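Long-range contacts in Adp-heptose LPS heptosyltransferase II (Escherichia coli, PDB 1PSW), which transfers the second heptose from ADP-L-glycero-beta-D-manno-heptose to the heptosyl-Kdo2-lipid A module during synthesis of the lipopolysaccharide core: residues Met14-Ser19 against Leu130-Tyr135; Leu155-Leu160 against Pro296-Lys301; Ile257-Cys262 against His274-Leu279. One frame throughout, in Å; residues are numbered along the deposited sequence.

Overall arrangement
The enzyme has two Rossmann-like halves, each built on a six-stranded parallel sheet, as expected of a GT-B glycosyltransferase. Contact 1 lies in the N-terminal half, contact 3 in the C-terminal half, and contact 2 joins loops of the two. The centre of contact 2 is about 10 Å from that of contact 1 and about 11 Å from that of contact 3; contacts 1 and 3 are about 17 Å apart. All three touch: Met15 CE packs on Ala278 CB at 3.8 Å, and probable hydrogen bonds join Ser19 OG to Leu156 O (2.8 Å) and Leu160 N to Ala278 O (3.1 Å). Family substrates generally bind between the halves, but no ligand defines the site here.

Contact 1: residues Met14-Ser19 against Leu130-Tyr135; sequences MMMSQS and LMVERY
Met16 and Tyr135 bring together helix 11-27, which follows the first strand of the N-terminal Rossmann-like half, and helix 131-137. The segment axes approach to 8.3 Å and cross at -50°, so the two helices run in broadly similar directions. One side of the phenol does the touching: Tyr135 CE2 lies 3.7 Å from Met16 CB, and Tyr135 CD2 comes within 3.6 Å of Ser17 N, an oblique approach in which the ring rests against backbone as much as side chain. With an alanine in place of Tyr135 this ring contact is gone, and a gap would probably open beside Met16 CB and the backbone of Ser17. Both methionines at this junction are selenomethionines. Met131 reaches across nearly extended as far as its selenium, which meets Met16 CG at 3.8 Å. Met16 itself bends back at its second and third torsions, carrying its methyl end over Val132; the modelled separation there is implausibly short, and its detail is doubtful. Farther along, Val132 CG2 packs on Ser19 CB at 3.7 Å. Val132 holds CG1 between its backbone N and carbonyl carbon (chi1 68°), which leaves CG2 anti to the N and directed at that serine. The buried hydroxyl of Ser19 is satisfied by Leu156 O, in the loop that also forms contact 2. Behind this first shell, Ser17 OG is 2.6 Å from Met14 O, to which it donates, and also bonds with Tyr21 OH. Asp13, one turn before Met16 on the same helix, touches both Met131 and Tyr135. At the start of helix 131-137 the backbone N of Leu130, the N-cap residue, donates to Glu133 OE1 at 3.1 Å, meeting it from above the carboxylate plane, 43° out of it.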
loop_
_atom_site.group_PDB
_atom_site.type_symbol
_atom_site.label_atom_id
_atom_site.label_comp_id
_atom_site.label_asym_id
_atom_site.label_seq_id
_atom_site.Cartn_x
_atom_site.Cartn_y
_atom_site.Cartn_z
HETATM N N MSE A 14 5.331 0.905 1.389
HETATM C CA MSE A 14 5.913 -0.410 1.148
HETATM C C MSE A 14 5.440 -0.946 -0.202
HETATM O O MSE A 14 6.210 -1.542 -0.953
HETATM C CB MSE A 14 5.511 -1.390 2.255
HETATM C CG MSE A 14 6.089 -2.800 2.083
HETATM SE SE MSE A 14 8.046 -2.837 2.000
HETATM C CE MSE A 14 8.430 -2.399 3.838
HETATM N N MSE A 15 4.170 -0.736 -0.509
HETATM C CA MSE A 15 3.638 -1.206 -1.772
HETATM C C MSE A 15 4.395 -0.482 -2.897
HETATM O O MSE A 15 4.815 -1.105 -3.873
HETATM C CB MSE A 15 2.130 -0.918 -1.830
HETATM C CG MSE A 15 1.343 -1.788 -2.838
HETATM SE SE MSE A 15 1.436 -3.691 -2.452
HETATM C CE MSE A 15 2.529 -4.275 -3.961
HETATM N N MSE A 16 4.583 0.830 -2.753
HETATM C CA MSE A 16 5.298 1.604 -3.765
HETATM C C MSE A 16 6.743 1.146 -3.927
HETATM O O MSE A 16 7.287 1.204 -5.020
HETATM C CB MSE A 16 5.314 3.098 -3.413
HETATM C CG MSE A 16 3.963 3.722 -3.274
HETATM SE SE MSE A 16 2.879 3.293 -4.772
HETATM C CE MSE A 16 3.771 4.360 -6.057
ATOM N N SER A 17 7.363 0.700 -2.839
ATOM C CA SER A 17 8.753 0.281 -2.905
ATOM C C SER A 17 8.933 -0.935 -3.798
ATOM O O SER A 17 10.044 -1.224 -4.239
ATOM C CB SER A 17 9.314 0.009 -1.506
ATOM O OG SER A 17 8.750 -1.144 -0.909
ATOM N N GLN A 18 7.849 -1.645 -4.094
ATOM C CA GLN A 18 7.982 -2.796 -4.968
ATOM C C GLN A 18 8.488 -2.350 -6.335
ATOM O O GLN A 18 9.152 -3.109 -7.028
ATOM C CB GLN A 18 6.653 -3.535 -5.148
ATOM C CG GLN A 18 6.850 -4.878 -5.838
ATOM C CD GLN A 18 5.557 -5.535 -6.276
ATOM O OE1 GLN A 18 5.532 -6.723 -6.615
ATOM N NE2 GLN A 18 4.478 -4.767 -6.278
ATOM N N SER A 19 8.166 -1.123 -6.736
ATOM C CA SER A 19 8.624 -0.625 -8.032
ATOM C C SER A 19 10.143 -0.574 -8.097
ATOM O O SER A 19 10.732 -0.817 -9.153
ATOM C CB SER A 19 8.061 0.766 -8.315
ATOM O OG SER A 19 6.679 0.688 -8.609
ATOM N N LEU A 130 5.910 12.213 -8.316
ATOM C CA LEU A 130 5.320 10.988 -7.779
ATOM C C LEU A 130 6.279 10.204 -6.895
ATOM O O LEU A 130 7.458 10.096 -7.203
ATOM C CB LEU A 130 4.845 10.092 -8.931
ATOM C CG LEU A 130 3.823 10.718 -9.891
ATOM C CD1 LEU A 130 3.382 9.687 -10.924
ATOM C CD2 LEU A 130 2.632 11.220 -9.099
HETATM N N MSE A 131 5.769 9.663 -5.795
HETATM C CA MSE A 131 6.596 8.875 -4.901
HETATM C C MSE A 131 7.171 7.672 -5.632
HETATM O O MSE A 131 8.318 7.307 -5.398
HETATM C CB MSE A 131 5.799 8.380 -3.690
HETATM C CG MSE A 131 6.409 7.136 -3.036
HETATM SE SE MSE A 131 5.571 6.601 -1.364
HETATM C CE MSE A 131 6.905 7.214 -0.111
ATOM N N VAL A 132 6.386 7.057 -6.516
ATOM C CA VAL A 132 6.861 5.881 -7.252
ATOM C C VAL A 132 8.077 6.218 -8.107
ATOM O O VAL A 132 8.994 5.400 -8.252
ATOM C CB VAL A 132 5.765 5.277 -8.176
ATOM C CG1 VAL A 132 5.431 6.233 -9.329
ATOM C CG2 VAL A 132 6.244 3.942 -8.725
ATOM N N GLU A 133 8.087 7.418 -8.678
ATOM C CA GLU A 133 9.213 7.845 -9.491
ATOM C C GLU A 133 10.442 8.026 -8.598
ATOM O O GLU A 133 11.552 7.675 -8.988
ATOM C CB GLU A 133 8.882 9.151 -10.220
ATOM C CG GLU A 133 7.669 9.028 -11.137
ATOM C CD GLU A 133 7.206 10.365 -11.688
ATOM O OE1 GLU A 133 7.315 11.377 -10.960
ATOM O OE2 GLU A 133 6.712 10.402 -12.836
ATOM N N ARG A 134 10.242 8.553 -7.393
ATOM C CA ARG A 134 11.360 8.760 -6.484
ATOM C C ARG A 134 12.021 7.456 -6.060
ATOM O O ARG A 134 13.243 7.399 -5.906
ATOM C CB ARG A 134 10.915 9.552 -5.251
ATOM C CG ARG A 134 10.427 10.949 -5.607
ATOM C CD ARG A 134 10.036 11.773 -4.390
ATOM N NE ARG A 134 9.356 12.993 -4.811
ATOM C CZ ARG A 134 8.871 13.915 -3.985
ATOM N NH1 ARG A 134 8.993 13.769 -2.671
ATOM N NH2 ARG A 134 8.244 14.979 -4.478
ATOM N N TYR A 135 11.230 6.406 -5.865
ATOM C CA TYR A 135 11.796 5.114 -5.479
ATOM C C TYR A 135 12.540 4.502 -6.653
ATOM O O TYR A 135 13.670 4.042 -6.517
ATOM C CB TYR A 135 10.706 4.139 -5.018
ATOM C CG TYR A 135 10.223 4.372 -3.607
ATOM C CD1 TYR A 135 11.038 4.996 -2.659
ATOM C CD2 TYR A 135 8.966 3.930 -3.202
ATOM C CE1 TYR A 135 10.610 5.173 -1.348
ATOM C CE2 TYR A 135 8.532 4.102 -1.893
ATOM C CZ TYR A 135 9.362 4.726 -0.969
ATOM O OH TYR A 135 8.940 4.898 0.331
#

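Contact 2: residues Leu155-Leu160 against Pro296-Lys301; sequences LLWPQL and PPLSHK
Leu298 lies over one face of the Trp157 indole, in a contact between the loop leaving the N-terminal half and the loop that precedes strand 302-306 of the C-terminal half. Its CB sits above the six-membered ring, 3.8 Å from the centroid and 17° off the normal, a CH-pi contact. The rest of the leucine follows the ring system: CD2 is 4.0 Å from Trp157 CZ2, while CD1 leans over the pyrrole portion and ends 3.7 Å from Pro158 CD. This spread follows from an ordinary leucine conformation, with CG beside the backbone N and opposite the carbonyl carbon. Trp157 is set less commonly. Its chi2 of -2° places CA almost in the indole plane on the CD1 side, turning the benzo portion away from its own backbone and across to the other loop. The CE3 corner there approaches Leu298 O at 3.5 Å, and the neighbouring CZ3 comes close to the backbone N of Ser299. His300 adds a looser contact, its CD2 4.1 Å from Trp157 CZ3; the two rings are steeply inclined and meet obliquely. Polar contact between the loops runs through a water that donates to Pro158 O at 2.9 Å and to Leu298 O at 2.8 Å, both its protons thus being used. Local turns shape the leucine's own loop. Leu298 is the centre of an inverse gamma turn closed by a weak bond, and Ser299 OG accepts a hydrogen bond from Lys301 N at 3.3 Å, forming an ST turn. Beyond the two loops, Pro158 rests on Gln18 and Ser19 of helix 11-27, and Leu298 also touches Met16 of that helix and Val132 of helix 131-137. Ser299 packs instead on Ala277 of helix 271-278, so the junction is flanked by helices of both halves.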
loop_
_atom_site.group_PDB
_atom_site.type_symbol
_atom_site.label_atom_id
_atom_site.label_comp_id
_atom_site.label_asym_id
_atom_site.label_seq_id
_atom_site.Cartn_x
_atom_site.Cartn_y
_atom_site.Cartn_z
ATOM N N LEU A 155 7.477 2.414 -16.787
ATOM C CA LEU A 155 7.876 2.242 -15.395
ATOM C C LEU A 155 7.260 0.943 -14.901
ATOM O O LEU A 155 6.191 0.542 -15.362
ATOM C CB LEU A 155 7.373 3.400 -14.527
ATOM C CG LEU A 155 7.797 4.814 -14.923
ATOM C CD1 LEU A 155 7.242 5.815 -13.915
ATOM C CD2 LEU A 155 9.308 4.899 -14.974
ATOM N N LEU A 156 7.935 0.276 -13.976
ATOM C CA LEU A 156 7.399 -0.961 -13.429
ATOM C C LEU A 156 6.604 -0.637 -12.169
ATOM O O LEU A 156 7.178 -0.398 -11.109
ATOM C CB LEU A 156 8.536 -1.930 -13.108
ATOM C CG LEU A 156 9.412 -2.235 -14.330
ATOM C CD1 LEU A 156 10.469 -3.254 -13.957
ATOM C CD2 LEU A 156 8.545 -2.746 -15.467
ATOM N N TRP A 157 5.281 -0.622 -12.303
ATOM C CA TRP A 157 4.380 -0.316 -11.198
ATOM C C TRP A 157 4.246 -1.482 -10.231
ATOM O O TRP A 157 4.548 -2.625 -10.581
ATOM C CB TRP A 157 2.981 0.011 -11.732
ATOM C CG TRP A 157 2.810 1.376 -12.324
ATOM C CD1 TRP A 157 3.747 2.373 -12.406
ATOM C CD2 TRP A 157 1.600 1.919 -12.858
ATOM N NE1 TRP A 157 3.189 3.501 -12.954
ATOM C CE2 TRP A 157 1.870 3.250 -13.240
ATOM C CE3 TRP A 157 0.306 1.409 -13.047
ATOM C CZ2 TRP A 157 0.897 4.082 -13.802
ATOM C CZ3 TRP A 157 -0.665 2.241 -13.606
ATOM C CH2 TRP A 157 -0.360 3.559 -13.975
ATOM N N PRO A 158 3.797 -1.208 -8.994
ATOM C CA PRO A 158 3.640 -2.313 -8.044
ATOM C C PRO A 158 2.649 -3.271 -8.684
ATOM O O PRO A 158 1.747 -2.840 -9.403
ATOM C CB PRO A 158 3.051 -1.636 -6.815
ATOM C CG PRO A 158 3.613 -0.234 -6.901
ATOM C CD PRO A 158 3.470 0.084 -8.364
ATOM N N GLN A 159 2.804 -4.557 -8.408
ATOM C CA GLN A 159 1.927 -5.548 -9.005
ATOM C C GLN A 159 1.929 -6.802 -8.145
ATOM O O GLN A 159 2.983 -7.303 -7.763
ATOM C CB GLN A 159 2.426 -5.849 -10.423
ATOM C CG GLN A 159 1.633 -6.869 -11.204
ATOM C CD GLN A 159 2.029 -6.888 -12.678
ATOM O OE1 GLN A 159 3.207 -7.025 -13.016
ATOM N NE2 GLN A 159 1.041 -6.753 -13.559
ATOM N N LEU A 160 0.734 -7.288 -7.824
ATOM C CA LEU A 160 0.569 -8.481 -7.003
ATOM C C LEU A 160 -0.339 -9.485 -7.702
ATOM O O LEU A 160 -1.286 -9.101 -8.383
ATOM C CB LEU A 160 -0.039 -8.110 -5.646
ATOM C CG LEU A 160 0.773 -7.196 -4.720
ATOM C CD1 LEU A 160 -0.038 -6.835 -3.478
ATOM C CD2 LEU A 160 2.070 -7.889 -4.331
ATOM N N PRO A 296 -0.923 8.650 -6.115
ATOM C CA PRO A 296 -2.191 8.243 -6.721
ATOM C C PRO A 296 -2.294 6.729 -6.860
ATOM O O PRO A 296 -1.288 6.024 -6.854
ATOM C CB PRO A 296 -2.158 8.940 -8.079
ATOM C CG PRO A 296 -0.699 8.902 -8.424
ATOM C CD PRO A 296 -0.037 9.279 -7.111
ATOM N N PRO A 297 -3.524 6.206 -6.955
ATOM C CA PRO A 297 -3.668 4.754 -7.103
ATOM C C PRO A 297 -3.173 4.398 -8.502
ATOM O O PRO A 297 -3.706 4.892 -9.496
ATOM C CB PRO A 297 -5.172 4.529 -6.912
ATOM C CG PRO A 297 -5.785 5.835 -7.326
ATOM C CD PRO A 297 -4.830 6.859 -6.768
ATOM N N LEU A 298 -2.138 3.563 -8.575
ATOM C CA LEU A 298 -1.547 3.187 -9.857
ATOM C C LEU A 298 -2.231 1.965 -10.454
ATOM O O LEU A 298 -1.780 0.838 -10.280
ATOM C CB LEU A 298 -0.048 2.920 -9.681
ATOM C CG LEU A 298 0.791 4.045 -9.058
ATOM C CD1 LEU A 298 2.215 3.555 -8.823
ATOM C CD2 LEU A 298 0.788 5.257 -9.969
ATOM N N SER A 299 -3.328 2.210 -11.163
ATOM C CA SER A 299 -4.114 1.162 -11.792
ATOM C C SER A 299 -5.062 1.800 -12.788
ATOM O O SER A 299 -5.616 2.868 -12.528
ATOM C CB SER A 299 -4.930 0.406 -10.737
ATOM O OG SER A 299 -5.772 -0.574 -11.335
ATOM N N HIS A 300 -5.247 1.145 -13.927
ATOM C CA HIS A 300 -6.153 1.658 -14.944
ATOM C C HIS A 300 -7.614 1.423 -14.562
ATOM O O HIS A 300 -8.508 2.011 -15.159
ATOM C CB HIS A 300 -5.884 0.990 -16.290
ATOM C CG HIS A 300 -4.592 1.390 -16.925
ATOM N ND1 HIS A 300 -4.190 0.907 -18.154
ATOM C CD2 HIS A 300 -3.608 2.228 -16.515
ATOM C CE1 HIS A 300 -3.020 1.427 -18.472
ATOM N NE2 HIS A 300 -2.643 2.236 -17.493
ATOM N N LYS A 301 -7.847 0.578 -13.559
ATOM C CA LYS A 301 -9.205 0.256 -13.136
ATOM C C LYS A 301 -9.655 1.046 -11.919
ATOM O O LYS A 301 -10.708 0.772 -11.348
ATOM C CB LYS A 301 -9.326 -1.251 -12.871
ATOM C CG LYS A 301 -9.021 -2.113 -14.097
ATOM C CD LYS A 301 -9.512 -3.544 -13.931
ATOM C CE LYS A 301 -9.296 -4.340 -15.210
ATOM N NZ LYS A 301 -10.053 -5.626 -15.233
HETATM O O HOH W 1 -0.007 -0.595 -8.676
#

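Contact 3: residues Ile257-Cys262 against His274-Leu279; sequences ILIAAC and HVAAAL
Ile259 meets Leu279, Ala276 and Val275 through aliphatic carbons, and no flat side chain has a face or edge in the interface. The one ring within these segments, the His274 imidazole, is far from 257-262 and lies instead near the selenium of Met16 in helix 11-27. Ile259 splits its two branches between partners. CG2, opposite the backbone N, fits into the angle formed by Leu279 CD1 at 3.6 Å and Ala276, whose CA is 3.9 Å from it and whose small CB allows the backbones to come close. The other branch runs out extended (chi2 172°) and ends with CD1 4.1 Å from Val275 CG1, the two side chains crossing nearly perpendicularly. Leu279 sets both methyls against one flank of the first helix: CD2 reaches Ala260 CB at 4.0 Å, and CD1 also comes within 3.8 Å of Ala260 N. The small side chain of Ala260 lets its CA come within 6.1 Å of Leu279 CA. The packing joins successive helices of the C-terminal Rossmann-like half: helix 252-260 leads into strand 264-268, and helix 271-278 makes the beta-alpha-beta crossover from that strand to 283-287. Val256 extends the same apolar layer beside Val275 and Leu279, Phe219 adjoins Ile259, and Val275 also touches Val11 of helix 11-27 in the N-terminal half.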
loop_
_atom_site.group_PDB
_atom_site.type_symbol
_atom_site.label_atom_id
_atom_site.label_comp_id
_atom_site.label_asym_id
_atom_site.label_seq_id
_atom_site.Cartn_x
_atom_site.Cartn_y
_atom_site.Cartn_z
ATOM N N ILE A 257 -4.985 -11.312 -0.295
ATOM C CA ILE A 257 -5.767 -12.375 -0.913
ATOM C C ILE A 257 -7.260 -12.029 -0.956
ATOM O O ILE A 257 -7.887 -12.112 -2.003
ATOM C CB ILE A 257 -5.564 -13.718 -0.151
ATOM C CG1 ILE A 257 -4.107 -14.185 -0.298
ATOM C CG2 ILE A 257 -6.528 -14.771 -0.693
ATOM C CD1 ILE A 257 -3.684 -15.253 0.702
ATOM N N LEU A 258 -7.810 -11.610 0.180
ATOM C CA LEU A 258 -9.239 -11.264 0.247
ATOM C C LEU A 258 -9.621 -10.076 -0.641
ATOM O O LEU A 258 -10.693 -10.062 -1.246
ATOM C CB LEU A 258 -9.653 -10.997 1.697
ATOM C CG LEU A 258 -9.641 -12.249 2.587
ATOM C CD1 LEU A 258 -9.892 -11.879 4.044
ATOM C CD2 LEU A 258 -10.696 -13.241 2.101
ATOM N N ILE A 259 -8.757 -9.071 -0.686
ATOM C CA ILE A 259 -9.002 -7.922 -1.537
ATOM C C ILE A 259 -9.050 -8.404 -2.995
ATOM O O ILE A 259 -9.915 -7.993 -3.773
ATOM C CB ILE A 259 -7.893 -6.849 -1.337
ATOM C CG1 ILE A 259 -8.119 -6.149 0.008
ATOM C CG2 ILE A 259 -7.912 -5.823 -2.493
ATOM C CD1 ILE A 259 -7.000 -5.215 0.435
ATOM N N ALA A 260 -8.140 -9.302 -3.355
ATOM C CA ALA A 260 -8.100 -9.839 -4.709
ATOM C C ALA A 260 -9.409 -10.567 -5.037
ATOM O O ALA A 260 -9.839 -10.585 -6.185
ATOM C CB ALA A 260 -6.916 -10.805 -4.844
ATOM N N ALA A 261 -10.043 -11.161 -4.026
ATOM C CA ALA A 261 -11.290 -11.901 -4.227
ATOM C C ALA A 261 -12.528 -11.012 -4.365
ATOM O O ALA A 261 -13.602 -11.493 -4.708
ATOM C CB ALA A 261 -11.486 -12.899 -3.092
ATOM N N CYS A 262 -12.381 -9.720 -4.086
ATOM C CA CYS A 262 -13.497 -8.776 -4.188
ATOM C C CYS A 262 -13.755 -8.309 -5.605
ATOM O O CYS A 262 -12.814 -8.107 -6.364
ATOM C CB CYS A 262 -13.234 -7.529 -3.349
ATOM S SG CYS A 262 -13.205 -7.814 -1.552
ATOM N N HIS A 274 -3.470 1.377 -2.217
ATOM C CA HIS A 274 -2.339 0.956 -3.041
ATOM C C HIS A 274 -2.281 -0.550 -3.240
ATOM O O HIS A 274 -1.862 -1.024 -4.300
ATOM C CB HIS A 274 -1.045 1.483 -2.429
ATOM C CG HIS A 274 -0.997 2.974 -2.390
ATOM N ND1 HIS A 274 -0.978 3.739 -3.535
ATOM C CD2 HIS A 274 -1.097 3.843 -1.358
ATOM C CE1 HIS A 274 -1.075 5.017 -3.212
ATOM N NE2 HIS A 274 -1.150 5.106 -1.897
ATOM N N VAL A 275 -2.701 -1.298 -2.226
ATOM C CA VAL A 275 -2.721 -2.748 -2.328
ATOM C C VAL A 275 -3.753 -3.157 -3.386
ATOM O O VAL A 275 -3.449 -3.956 -4.267
ATOM C CB VAL A 275 -3.061 -3.402 -0.964
ATOM C CG1 VAL A 275 -3.225 -4.908 -1.129
ATOM C CG2 VAL A 275 -1.945 -3.106 0.044
ATOM N N ALA A 276 -4.963 -2.601 -3.304
ATOM C CA ALA A 276 -6.016 -2.911 -4.270
ATOM C C ALA A 276 -5.567 -2.546 -5.692
ATOM O O ALA A 276 -5.815 -3.290 -6.644
ATOM C CB ALA A 276 -7.298 -2.152 -3.905
ATOM N N ALA A 277 -4.898 -1.404 -5.826
ATOM C CA ALA A 277 -4.399 -0.935 -7.120
ATOM C C ALA A 277 -3.384 -1.916 -7.710
ATOM O O ALA A 277 -3.391 -2.178 -8.908
ATOM C CB ALA A 277 -3.759 0.453 -6.964
ATOM N N ALA A 278 -2.508 -2.447 -6.860
ATOM C CA ALA A 278 -1.488 -3.397 -7.287
ATOM C C ALA A 278 -2.125 -4.697 -7.753
ATOM O O ALA A 278 -1.579 -5.385 -8.614
ATOM C CB ALA A 278 -0.525 -3.669 -6.139
ATOM N N LEU A 279 -3.275 -5.028 -7.175
ATOM C CA LEU A 279 -4.000 -6.244 -7.532
ATOM C C LEU A 279 -4.854 -6.039 -8.779
ATOM O O LEU A 279 -5.460 -6.982 -9.285
ATOM C CB LEU A 279 -4.887 -6.681 -6.363
ATOM C CG LEU A 279 -4.119 -7.269 -5.176
ATOM C CD1 LEU A 279 -4.998 -7.302 -3.918
ATOM C CD2 LEU A 279 -3.655 -8.686 -5.545
#